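Local coordinates for genome polyprotein (Chicken sicinivirus JSY, PDB 6QWT) that probably copies the viral RNA genome, this chain being the 3Dpol part of the polyprotein, its RNA-dependent RNA polymerase, at residues P13-R18 and T155-E160; P149-T154 and V272-L277; H215-Y220 and P393-P398. All blocks are in the same frame, centred on the assembly; numbering follows the deposited sequence.

Starting from the N terminus, 13-18 meets 155-160 in contact 1 and closes a long loop that returns the N-terminal stretch to strand 152-157 of the fingers. Contact 2 starts just upstream on that strand, at 149-154, and reaches on to 272-277, so the two cross along the chain; its partner is the end of helix 267-276, which runs directly into strand 277-282 of the same sheet. Contact 3 joins 215-220 to 393-398 in the palm, where it borders the thumb. It crosses contact 2 but follows contact 1 in series. Its centre is 37 to 38 Å from the other two, on the opposite side of the chain's centre, so fingers and palm are each tied separately.

Contact 1. Residues P13-R18 and T155-E160; sequences PHVPRR and TFLKDE
Val15 reaches the start of 155-160 with CG2, 4.2 Å from the carbonyl O of Thr155. Here the N-terminal stretch of the polymerase runs beside strand 152-157 of the fingers sheet, their directions only 14° apart. It does not join the sheet by direct hydrogen bonds: the backbone partners of Thr155 and Phe156 include Val281 and Ile175, on the flanking strands.

Phe156 makes the largest contribution. Its CG lies beside the backbone N, anti to the carbonyl carbon (chi1 -61°), and this carries the ring to the passing chain. The carbonyl O of His14 comes to the ring's edge near its plane, 3.2 Å from Phe156 CE1, where the aromatic hydrogens carry a slight positive charge. Pro16 approaches obliquely, its CD 3.6 Å from Phe156 CD1. A proline suits this place because its rigid ring offers carbon where another residue would have an amide N-H.

At Leu157 the strand's last residue is joined to the loop through water, which donates to Pro16 O at 2.9 Å and to Leu157 O at 3.1 Å. The leucine side chain turns to Arg17, with CD1 3.6 Å from the guanidinium NH2. That charged group is anchored by Asp51 and the carbonyl of Leu39, while Val15 CG1 lies over one face, near the rim, so the arginine can sit against aliphatic carbon and still be paired.

Past the strand, at what is probably the start of motif F, judging by the Lys-Asp-Glu sequence, Asp159 binds the residues following Arg18: OD2 takes Ser19 OG, and OD1 takes Lys20 N. A second water links the two segments, donating to Asp159 OD1 at 3.1 Å and to Arg18 O at 3.1 Å.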
loop_
_atom_site.group_PDB
_atom_site.type_symbol
_atom_site.label_atom_id
_atom_site.label_comp_id
_atom_site.label_asym_id
_atom_site.label_seq_id
_atom_site.Cartn_x
_atom_site.Cartn_y
_atom_site.Cartn_z
ATOM N N PRO A 13 -20.722 8.132 10.702
ATOM C CA PRO A 13 -20.207 9.085 9.715
ATOM C C PRO A 13 -20.928 8.936 8.379
ATOM O O PRO A 13 -21.718 8.016 8.163
ATOM C CB PRO A 13 -18.730 8.698 9.594
ATOM C CG PRO A 13 -18.720 7.234 9.876
ATOM C CD PRO A 13 -19.820 6.980 10.881
ATOM N N HIS A 14 -20.637 9.868 7.475
ATOM C CA HIS A 14 -21.257 9.896 6.157
ATOM C C HIS A 14 -20.286 9.392 5.096
ATOM O O HIS A 14 -19.113 9.776 5.081
ATOM C CB HIS A 14 -21.724 11.309 5.801
ATOM C CG HIS A 14 -22.213 11.442 4.393
ATOM N ND1 HIS A 14 -23.306 10.748 3.917
ATOM C CD2 HIS A 14 -21.756 12.183 3.355
ATOM C CE1 HIS A 14 -23.501 11.056 2.647
ATOM N NE2 HIS A 14 -22.575 11.926 2.282
ATOM N N VAL A 15 -20.787 8.537 4.208
ATOM C CA VAL A 15 -20.004 8.010 3.093
ATOM C C VAL A 15 -20.208 8.941 1.899
ATOM O O VAL A 15 -21.335 9.021 1.380
ATOM C CB VAL A 15 -20.412 6.572 2.748
ATOM C CG1 VAL A 15 -19.610 6.059 1.560
ATOM C CG2 VAL A 15 -20.232 5.661 3.957
ATOM N N PRO A 16 -19.179 9.655 1.443
ATOM C CA PRO A 16 -19.355 10.548 0.288
ATOM C C PRO A 16 -19.785 9.770 -0.949
ATOM O O PRO A 16 -19.191 8.746 -1.298
ATOM C CB PRO A 16 -17.967 11.178 0.112
ATOM C CG PRO A 16 -17.308 11.045 1.457
ATOM C CD PRO A 16 -17.826 9.751 2.021
ATOM N N ARG A 17 -20.837 10.261 -1.606
ATOM C CA ARG A 17 -21.397 9.612 -2.786
ATOM C C ARG A 17 -21.139 10.386 -4.071
ATOM O O ARG A 17 -21.552 9.935 -5.144
ATOM C CB ARG A 17 -22.906 9.397 -2.609
ATOM C CG ARG A 17 -23.281 8.541 -1.405
ATOM C CD ARG A 17 -22.780 7.111 -1.562
ATOM N NE ARG A 17 -23.153 6.270 -0.426
ATOM C CZ ARG A 17 -23.060 4.944 -0.422
ATOM N NH1 ARG A 17 -23.419 4.250 0.650
ATOM N NH2 ARG A 17 -22.610 4.310 -1.496
ATOM N N ARG A 18 -20.475 11.536 -3.994
ATOM C CA ARG A 18 -20.104 12.314 -5.165
ATOM C C ARG A 18 -18.585 12.353 -5.287
ATOM O O ARG A 18 -17.877 12.540 -4.292
ATOM C CB ARG A 18 -20.665 13.737 -5.085
ATOM C CG ARG A 18 -20.386 14.582 -6.316
ATOM C CD ARG A 18 -20.838 16.015 -6.104
ATOM N NE ARG A 18 -22.152 16.078 -5.470
ATOM C CZ ARG A 18 -23.300 16.106 -6.138
ATOM N NH1 ARG A 18 -24.449 16.162 -5.481
ATOM N NH2 ARG A 18 -23.301 16.077 -7.464
ATOM N N THR A 155 -14.694 3.305 7.102
ATOM C CA THR A 155 -14.668 2.680 5.784
ATOM C C THR A 155 -15.394 3.559 4.773
ATOM O O THR A 155 -16.521 4.000 5.025
ATOM C CB THR A 155 -15.313 1.291 5.824
ATOM O OG1 THR A 155 -14.643 0.479 6.796
ATOM C CG2 THR A 155 -15.230 0.621 4.460
ATOM N N PHE A 156 -14.753 3.801 3.633
ATOM C CA PHE A 156 -15.335 4.577 2.550
ATOM C C PHE A 156 -15.087 3.875 1.223
ATOM O O PHE A 156 -14.236 2.989 1.110
ATOM C CB PHE A 156 -14.751 5.999 2.488
ATOM C CG PHE A 156 -14.985 6.810 3.732
ATOM C CD1 PHE A 156 -16.264 7.222 4.076
ATOM C CD2 PHE A 156 -13.926 7.171 4.551
ATOM C CE1 PHE A 156 -16.483 7.972 5.218
ATOM C CE2 PHE A 156 -14.139 7.921 5.695
ATOM C CZ PHE A 156 -15.419 8.321 6.027
ATOM N N LEU A 157 -15.854 4.278 0.215
ATOM C CA LEU A 157 -15.557 3.904 -1.160
ATOM C C LEU A 157 -14.440 4.797 -1.685
ATOM O O LEU A 157 -14.487 6.026 -1.540
ATOM C CB LEU A 157 -16.810 4.034 -2.025
ATOM C CG LEU A 157 -18.015 3.227 -1.544
ATOM C CD1 LEU A 157 -19.252 3.539 -2.374
ATOM C CD2 LEU A 157 -17.699 1.740 -1.579
ATOM N N LYS A 158 -13.422 4.180 -2.273
ATOM C CA LYS A 158 -12.235 4.924 -2.678
ATOM C C LYS A 158 -12.524 5.705 -3.952
ATOM O O LYS A 158 -12.775 5.119 -5.010
ATOM C CB LYS A 158 -11.044 3.991 -2.872
ATOM C CG LYS A 158 -9.738 4.749 -3.090
ATOM C CD LYS A 158 -8.526 3.841 -3.253
ATOM C CE LYS A 158 -7.318 4.464 -2.556
ATOM N NZ LYS A 158 -6.613 3.450 -1.729
ATOM N N ASP A 159 -12.471 7.028 -3.848
ATOM C CA ASP A 159 -12.686 7.933 -4.972
ATOM C C ASP A 159 -11.402 7.999 -5.793
ATOM O O ASP A 159 -10.421 8.619 -5.373
ATOM C CB ASP A 159 -13.084 9.302 -4.435
ATOM C CG ASP A 159 -13.502 10.278 -5.527
ATOM O OD1 ASP A 159 -13.755 11.450 -5.172
ATOM O OD2 ASP A 159 -13.578 9.898 -6.721
ATOM N N GLU A 160 -11.402 7.351 -6.959
ATOM C CA GLU A 160 -10.194 7.234 -7.766
ATOM C C GLU A 160 -10.574 6.867 -9.193
ATOM O O GLU A 160 -11.677 6.385 -9.454
ATOM C CB GLU A 160 -9.234 6.182 -7.195
ATOM C CG GLU A 160 -9.619 4.752 -7.575
ATOM C CD GLU A 160 -8.887 3.699 -6.765
ATOM O OE1 GLU A 160 -9.516 2.676 -6.416
ATOM O OE2 GLU A 160 -7.686 3.892 -6.484
HETATM O O HOH W 1 -16.991 7.264 -0.239
HETATM O O HOH W 2 -15.391 11.814 -2.622
#

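Contact 2. Residues P149-T154 and V272-L277; sequences PDYFYT and VQSIYL
The hydroxyls of Tyr151 and Ser274 meet at the centre of this buried contact in a hydrogen bond, with Tyr151 OH 2.8 Å from Ser274 OG. They join the lead-in to strand 152-157 of the polymerase fingers to the last turn of helix 267-276, which passes straight into strand 277-282, the parallel neighbour in the same sheet. Tyr151 holds its CG between the backbone N and the carbonyl carbon (chi1 60°), and its long ring then spans the gap to the helix. The hydroxyl of Tyr153 is a weak second partner of Tyr151 OH, at 3.4 Å. Ser274 OG also bonds the carbonyl of Tyr271, one turn back in its own helix; a carbonyl can only accept, so the serine gives its proton there and probably accepts from Tyr151. Serine suits the spot: it is small enough to let the strand residues close in, yet it carries a hydroxyl to meet the phenol.

A water sits between the two backbones, 3.1 Å from Tyr151 O and likewise 3.1 Å from Ser274 O. More acceptors surround it than it has protons, so its bonds are probably shared.

The remaining contacts are by packing. Pro149 packs on one flank of the serine: its CB lies 4.0 Å from Ser274 CB, and its carbonyl O comes within 3.5 Å of that same Ser274 CB. On the other flank Tyr153 brings its edge toward the carbonyl of Ser274, and its OH passes obliquely to Ile275 CG1 at 4.1 Å. The two tyrosines lie next to each other, Tyr153 CZ meeting the edge of the Tyr151 ring in its plane.

The approach to the strand and the helix end are thus joined by a probable relay from phenol to serine to helix carbonyl, which satisfies polar groups in the interior without burying a charge.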
loop_
_atom_site.group_PDB
_atom_site.type_symbol
_atom_site.label_atom_id
_atom_site.label_comp_id
_atom_site.label_asym_id
_atom_site.label_seq_id
_atom_site.Cartn_x
_atom_site.Cartn_y
_atom_site.Cartn_z
ATOM N N PRO A 149 -6.516 -1.883 22.863
ATOM C CA PRO A 149 -6.678 -1.308 21.520
ATOM C C PRO A 149 -8.070 -1.538 20.947
ATOM O O PRO A 149 -8.266 -2.414 20.099
ATOM C CB PRO A 149 -5.597 -2.025 20.700
ATOM C CG PRO A 149 -5.395 -3.329 21.409
ATOM C CD PRO A 149 -5.618 -3.051 22.870
ATOM N N ASP A 150 -9.037 -0.740 21.404
ATOM C CA ASP A 150 -10.447 -0.858 21.030
ATOM C C ASP A 150 -10.827 0.393 20.241
ATOM O O ASP A 150 -11.045 1.461 20.822
ATOM C CB ASP A 150 -11.310 -1.021 22.281
ATOM C CG ASP A 150 -12.770 -1.292 21.964
ATOM O OD1 ASP A 150 -13.102 -1.539 20.787
ATOM O OD2 ASP A 150 -13.590 -1.266 22.905
ATOM N N TYR A 151 -10.913 0.265 18.920
ATOM C CA TYR A 151 -11.103 1.429 18.066
ATOM C C TYR A 151 -11.757 0.995 16.760
ATOM O O TYR A 151 -11.803 -0.193 16.428
ATOM C CB TYR A 151 -9.771 2.145 17.803
ATOM C CG TYR A 151 -8.736 1.280 17.121
ATOM C CD1 TYR A 151 -8.663 1.214 15.735
ATOM C CD2 TYR A 151 -7.831 0.528 17.862
ATOM C CE1 TYR A 151 -7.722 0.423 15.106
ATOM C CE2 TYR A 151 -6.884 -0.267 17.239
ATOM C CZ TYR A 151 -6.836 -0.314 15.860
ATOM O OH TYR A 151 -5.901 -1.100 15.228
ATOM N N PHE A 152 -12.247 1.985 16.015
ATOM C CA PHE A 152 -12.994 1.774 14.780
ATOM C C PHE A 152 -12.195 2.273 13.583
ATOM O O PHE A 152 -11.640 3.377 13.619
ATOM C CB PHE A 152 -14.339 2.507 14.819
ATOM C CG PHE A 152 -15.382 1.839 15.668
ATOM C CD1 PHE A 152 -16.170 0.823 15.149
ATOM C CD2 PHE A 152 -15.593 2.244 16.976
ATOM C CE1 PHE A 152 -17.138 0.213 15.925
ATOM C CE2 PHE A 152 -16.563 1.636 17.756
ATOM C CZ PHE A 152 -17.335 0.621 17.228
ATOM N N TYR A 153 -12.149 1.469 12.523
ATOM C CA TYR A 153 -11.753 1.960 11.211
ATOM C C TYR A 153 -12.962 2.592 10.531
ATOM O O TYR A 153 -14.056 2.020 10.544
ATOM C CB TYR A 153 -11.208 0.822 10.342
ATOM C CG TYR A 153 -9.839 0.309 10.738
ATOM C CD1 TYR A 153 -8.683 0.805 10.138
ATOM C CD2 TYR A 153 -9.701 -0.682 11.704
ATOM C CE1 TYR A 153 -7.425 0.329 10.501
ATOM C CE2 TYR A 153 -8.456 -1.160 12.071
ATOM C CZ TYR A 153 -7.322 -0.655 11.468
ATOM O OH TYR A 153 -6.088 -1.139 11.842
ATOM N N THR A 154 -12.770 3.771 9.943
ATOM C CA THR A 154 -13.788 4.370 9.087
ATOM C C THR A 154 -13.618 3.844 7.668
ATOM O O THR A 154 -12.528 3.930 7.097
ATOM C CB THR A 154 -13.695 5.897 9.090
ATOM O OG1 THR A 154 -12.377 6.298 8.692
ATOM C CG2 THR A 154 -13.990 6.446 10.472
ATOM N N VAL A 272 -1.911 -6.378 17.384
ATOM C CA VAL A 272 -2.057 -7.141 16.150
ATOM C C VAL A 272 -3.437 -7.781 16.078
ATOM O O VAL A 272 -4.020 -7.902 14.993
ATOM C CB VAL A 272 -0.925 -8.180 16.031
ATOM C CG1 VAL A 272 -1.120 -9.060 14.804
ATOM C CG2 VAL A 272 0.422 -7.472 15.969
ATOM N N GLN A 273 -4.002 -8.169 17.225
ATOM C CA GLN A 273 -5.364 -8.691 17.224
ATOM C C GLN A 273 -6.357 -7.634 16.755
ATOM O O GLN A 273 -7.312 -7.947 16.032
ATOM C CB GLN A 273 -5.747 -9.207 18.611
ATOM C CG GLN A 273 -7.137 -9.839 18.637
ATOM C CD GLN A 273 -7.485 -10.468 19.969
ATOM O OE1 GLN A 273 -7.217 -9.902 21.029
ATOM N NE2 GLN A 273 -8.094 -11.648 19.921
ATOM N N SER A 274 -6.142 -6.374 17.142
ATOM C CA SER A 274 -7.002 -5.296 16.665
ATOM C C SER A 274 -6.858 -5.051 15.170
ATOM O O SER A 274 -7.620 -4.253 14.612
ATOM C CB SER A 274 -6.713 -4.001 17.437
ATOM O OG SER A 274 -5.619 -3.295 16.876
ATOM N N ILE A 275 -5.909 -5.713 14.516
ATOM C CA ILE A 275 -5.735 -5.615 13.077
ATOM C C ILE A 275 -6.465 -6.733 12.342
ATOM O O ILE A 275 -7.150 -6.476 11.352
ATOM C CB ILE A 275 -4.232 -5.601 12.727
ATOM C CG1 ILE A 275 -3.641 -4.219 13.002
ATOM C CG2 ILE A 275 -4.005 -5.988 11.274
ATOM C CD1 ILE A 275 -2.138 -4.196 12.999
ATOM N N TYR A 276 -6.346 -7.980 12.811
ATOM C CA TYR A 276 -7.016 -9.084 12.130
ATOM C C TYR A 276 -8.403 -9.386 12.685
ATOM O O TYR A 276 -9.154 -10.136 12.054
ATOM C CB TYR A 276 -6.147 -10.355 12.155
ATOM C CG TYR A 276 -5.869 -10.979 13.513
ATOM C CD1 TYR A 276 -4.616 -10.864 14.099
ATOM C CD2 TYR A 276 -6.838 -11.725 14.183
ATOM C CE1 TYR A 276 -4.338 -11.446 15.323
ATOM C CE2 TYR A 276 -6.571 -12.307 15.412
ATOM C CZ TYR A 276 -5.314 -12.162 15.976
ATOM O OH TYR A 276 -5.024 -12.733 17.194
ATOM N N LEU A 277 -8.761 -8.826 13.845
ATOM C CA LEU A 277 -10.125 -8.875 14.384
ATOM C C LEU A 277 -10.530 -7.423 14.626
ATOM O O LEU A 277 -10.550 -6.947 15.765
ATOM C CB LEU A 277 -10.201 -9.721 15.661
ATOM C CG LEU A 277 -11.603 -10.061 16.175
ATOM C CD1 LEU A 277 -12.403 -10.793 15.107
ATOM C CD2 LEU A 277 -11.524 -10.890 17.448
HETATM O O HOH W 3 -10.000 -2.430 15.272
#

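Contact 3. Residues H215-Y220 and P393-P398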
loop_
_atom_site.group_PDB
_atom_site.type_symbol
_atom_site.label_atom_id
_atom_site.label_comp_id
_atom_site.label_asym_id
_atom_site.label_seq_id
_atom_site.Cartn_x
_atom_site.Cartn_y
_atom_site.Cartn_z
ATOM N N HIS A 215 15.479 3.898 -5.745
ATOM C CA HIS A 215 15.616 2.501 -5.360
ATOM C C HIS A 215 15.460 1.531 -6.521
ATOM O O HIS A 215 15.780 0.349 -6.357
ATOM C CB HIS A 215 14.612 2.167 -4.255
ATOM C CG HIS A 215 15.003 2.714 -2.919
ATOM N ND1 HIS A 215 14.392 3.813 -2.356
ATOM C CD2 HIS A 215 15.968 2.332 -2.050
ATOM C CE1 HIS A 215 14.953 4.077 -1.190
ATOM N NE2 HIS A 215 15.914 3.194 -0.980
ATOM N N TRP A 216 15.002 1.990 -7.684
ATOM C CA TRP A 216 14.905 1.085 -8.823
ATOM C C TRP A 216 16.264 0.528 -9.229
ATOM O O TRP A 216 16.322 -0.564 -9.801
ATOM C CB TRP A 216 14.235 1.795 -10.002
ATOM C CG TRP A 216 12.929 1.174 -10.406
ATOM C CD1 TRP A 216 12.583 0.741 -11.650
ATOM C CD2 TRP A 216 11.796 0.909 -9.560
ATOM N NE1 TRP A 216 11.309 0.225 -11.637
ATOM C CE2 TRP A 216 10.805 0.316 -10.366
ATOM C CE3 TRP A 216 11.527 1.117 -8.203
ATOM C CZ2 TRP A 216 9.563 -0.072 -9.861
ATOM C CZ3 TRP A 216 10.294 0.731 -7.701
ATOM C CH2 TRP A 216 9.328 0.143 -8.531
ATOM N N THR A 217 17.364 1.239 -8.921
ATOM C CA THR A 217 18.688 0.707 -9.246
ATOM C C THR A 217 19.076 -0.445 -8.322
ATOM O O THR A 217 19.393 -1.537 -8.826
ATOM C CB THR A 217 19.723 1.838 -9.252
ATOM O OG1 THR A 217 19.462 2.733 -10.342
ATOM C CG2 THR A 217 21.139 1.278 -9.389
ATOM N N PRO A 218 19.075 -0.294 -6.989
ATOM C CA PRO A 218 19.396 -1.462 -6.150
ATOM C C PRO A 218 18.349 -2.565 -6.221
ATOM O O PRO A 218 18.707 -3.741 -6.081
ATOM C CB PRO A 218 19.508 -0.865 -4.737
ATOM C CG PRO A 218 18.691 0.366 -4.783
ATOM C CD PRO A 218 18.878 0.916 -6.166
ATOM N N PHE A 219 17.070 -2.229 -6.429
ATOM C CA PHE A 219 16.060 -3.262 -6.661
ATOM C C PHE A 219 16.432 -4.117 -7.868
ATOM O O PHE A 219 16.383 -5.351 -7.815
ATOM C CB PHE A 219 14.681 -2.625 -6.877
ATOM C CG PHE A 219 14.049 -2.067 -5.628
ATOM C CD1 PHE A 219 12.809 -1.444 -5.689
ATOM C CD2 PHE A 219 14.685 -2.158 -4.398
ATOM C CE1 PHE A 219 12.214 -0.927 -4.548
ATOM C CE2 PHE A 219 14.096 -1.638 -3.254
ATOM C CZ PHE A 219 12.859 -1.023 -3.329
ATOM N N TYR A 220 16.804 -3.461 -8.970
ATOM C CA TYR A 220 17.171 -4.157 -10.200
ATOM C C TYR A 220 18.371 -5.074 -9.985
ATOM O O TYR A 220 18.338 -6.259 -10.337
ATOM C CB TYR A 220 17.461 -3.118 -11.285
ATOM C CG TYR A 220 17.877 -3.653 -12.633
ATOM C CD1 TYR A 220 16.930 -3.969 -13.596
ATOM C CD2 TYR A 220 19.219 -3.796 -12.962
ATOM C CE1 TYR A 220 17.304 -4.440 -14.841
ATOM C CE2 TYR A 220 19.605 -4.265 -14.203
ATOM C CZ TYR A 220 18.642 -4.586 -15.138
ATOM O OH TYR A 220 19.014 -5.053 -16.378
ATOM N N PRO A 393 24.346 2.732 -18.016
ATOM C CA PRO A 393 23.467 1.549 -17.925
ATOM C C PRO A 393 23.372 0.933 -16.539
ATOM O O PRO A 393 22.463 0.127 -16.307
ATOM C CB PRO A 393 24.098 0.562 -18.918
ATOM C CG PRO A 393 25.019 1.389 -19.772
ATOM C CD PRO A 393 25.502 2.494 -18.894
ATOM N N THR A 394 24.276 1.261 -15.615
ATOM C CA THR A 394 24.167 0.703 -14.273
ATOM C C THR A 394 23.019 1.325 -13.489
ATOM O O THR A 394 22.614 0.769 -12.463
ATOM C CB THR A 394 25.475 0.890 -13.505
ATOM O OG1 THR A 394 25.808 2.281 -13.458
ATOM C CG2 THR A 394 26.607 0.122 -14.179
ATOM N N TYR A 395 22.489 2.453 -13.945
ATOM C CA TYR A 395 21.396 3.136 -13.272
ATOM C C TYR A 395 20.099 2.894 -14.031
ATOM O O TYR A 395 20.072 2.928 -15.265
ATOM C CB TYR A 395 21.702 4.628 -13.144
ATOM C CG TYR A 395 22.982 4.856 -12.378
ATOM C CD1 TYR A 395 24.176 5.105 -13.040
ATOM C CD2 TYR A 395 23.006 4.773 -10.993
ATOM C CE1 TYR A 395 25.356 5.290 -12.340
ATOM C CE2 TYR A 395 24.176 4.958 -10.285
ATOM C CZ TYR A 395 25.348 5.216 -10.962
ATOM O OH TYR A 395 26.511 5.399 -10.253
ATOM N N ILE A 396 19.028 2.633 -13.285
ATOM C CA ILE A 396 17.816 2.026 -13.822
ATOM C C ILE A 396 16.655 2.998 -13.674
ATOM O O ILE A 396 16.365 3.466 -12.568
ATOM C CB ILE A 396 17.502 0.694 -13.118
ATOM C CG1 ILE A 396 18.769 -0.163 -13.008
ATOM C CG2 ILE A 396 16.402 -0.053 -13.858
ATOM C CD1 ILE A 396 19.367 -0.561 -14.345
ATOM N N HIS A 397 15.979 3.281 -14.795
ATOM C CA HIS A 397 14.807 4.147 -14.811
ATOM C C HIS A 397 13.568 3.374 -14.362
ATOM O O HIS A 397 13.353 2.239 -14.798
ATOM C CB HIS A 397 14.559 4.704 -16.214
ATOM C CG HIS A 397 15.565 5.719 -16.661
ATOM N ND1 HIS A 397 15.424 7.067 -16.411
ATOM C CD2 HIS A 397 16.712 5.585 -17.368
ATOM C CE1 HIS A 397 16.448 7.719 -16.934
ATOM N NE2 HIS A 397 17.244 6.843 -17.520
ATOM N N PRO A 398 12.739 3.962 -13.499
ATOM C CA PRO A 398 11.381 3.440 -13.293
ATOM C C PRO A 398 10.446 3.986 -14.360
ATOM O O PRO A 398 10.101 5.172 -14.360
ATOM C CB PRO A 398 11.024 3.956 -11.892
ATOM C CG PRO A 398 11.817 5.216 -11.745
ATOM C CD PRO A 398 13.065 5.062 -12.576
HETATM O O HOH W 4 16.740 4.048 -9.831
#
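In the palm of the polymerase, where it borders the thumb, helix 212-222 carries Thr217 and Tyr220 against Ile396, where the two-stranded hairpin 384-388/396-400 begins its second strand. The one direct hydrogen bond across the contact comes from Ile396 N to Thr217 OG1, 3.0 Å long and fairly straight (160° at the hydrogen). A threonine serves well here: with OG1 beside its own backbone N, the hydroxyl faces the strand's amide, while the methyl CG2 rests farther back along the same segment, 3.4 Å from Thr394 O. A water adds a second link, 3.1 Å from Thr217 OG1 and 2.8 Å from Ile396 O, to which it probably donates.

Position and sequence mark the hairpin as probably motif E, known in this family as the primer grip, while the helix leads toward strand 230-235, which probably carries motif A. Helix segment 215-220 and strand 396-398 run at 117° to each other, with axes 7.1 Å apart at their closest, so side chains one turn apart on the helix face alternate residues of the strand.

Ile396 and Pro398 point toward the helix. Ile396 lays CD1 over a face of the Tyr220 ring in a CH-pi contact, 3.8 Å from the centroid of that ring. Tyr220 meets it with CG anti to the backbone N, the ring reaching past the isoleucine so that OH can bond His377. Pro398 sets CB over a face of the Trp216 indole, 3.6 Å from the centroid of the five-membered ring and 10° off its normal. The compact proline ring, its CB turned to the pi face, suits a flat aromatic surface, and the indole is fixed further by NE1 bonding the carbonyl of His385 and by stacking with Phe386. Beside the proline, Trp216 CD1 comes 3.6 Å from His397 O.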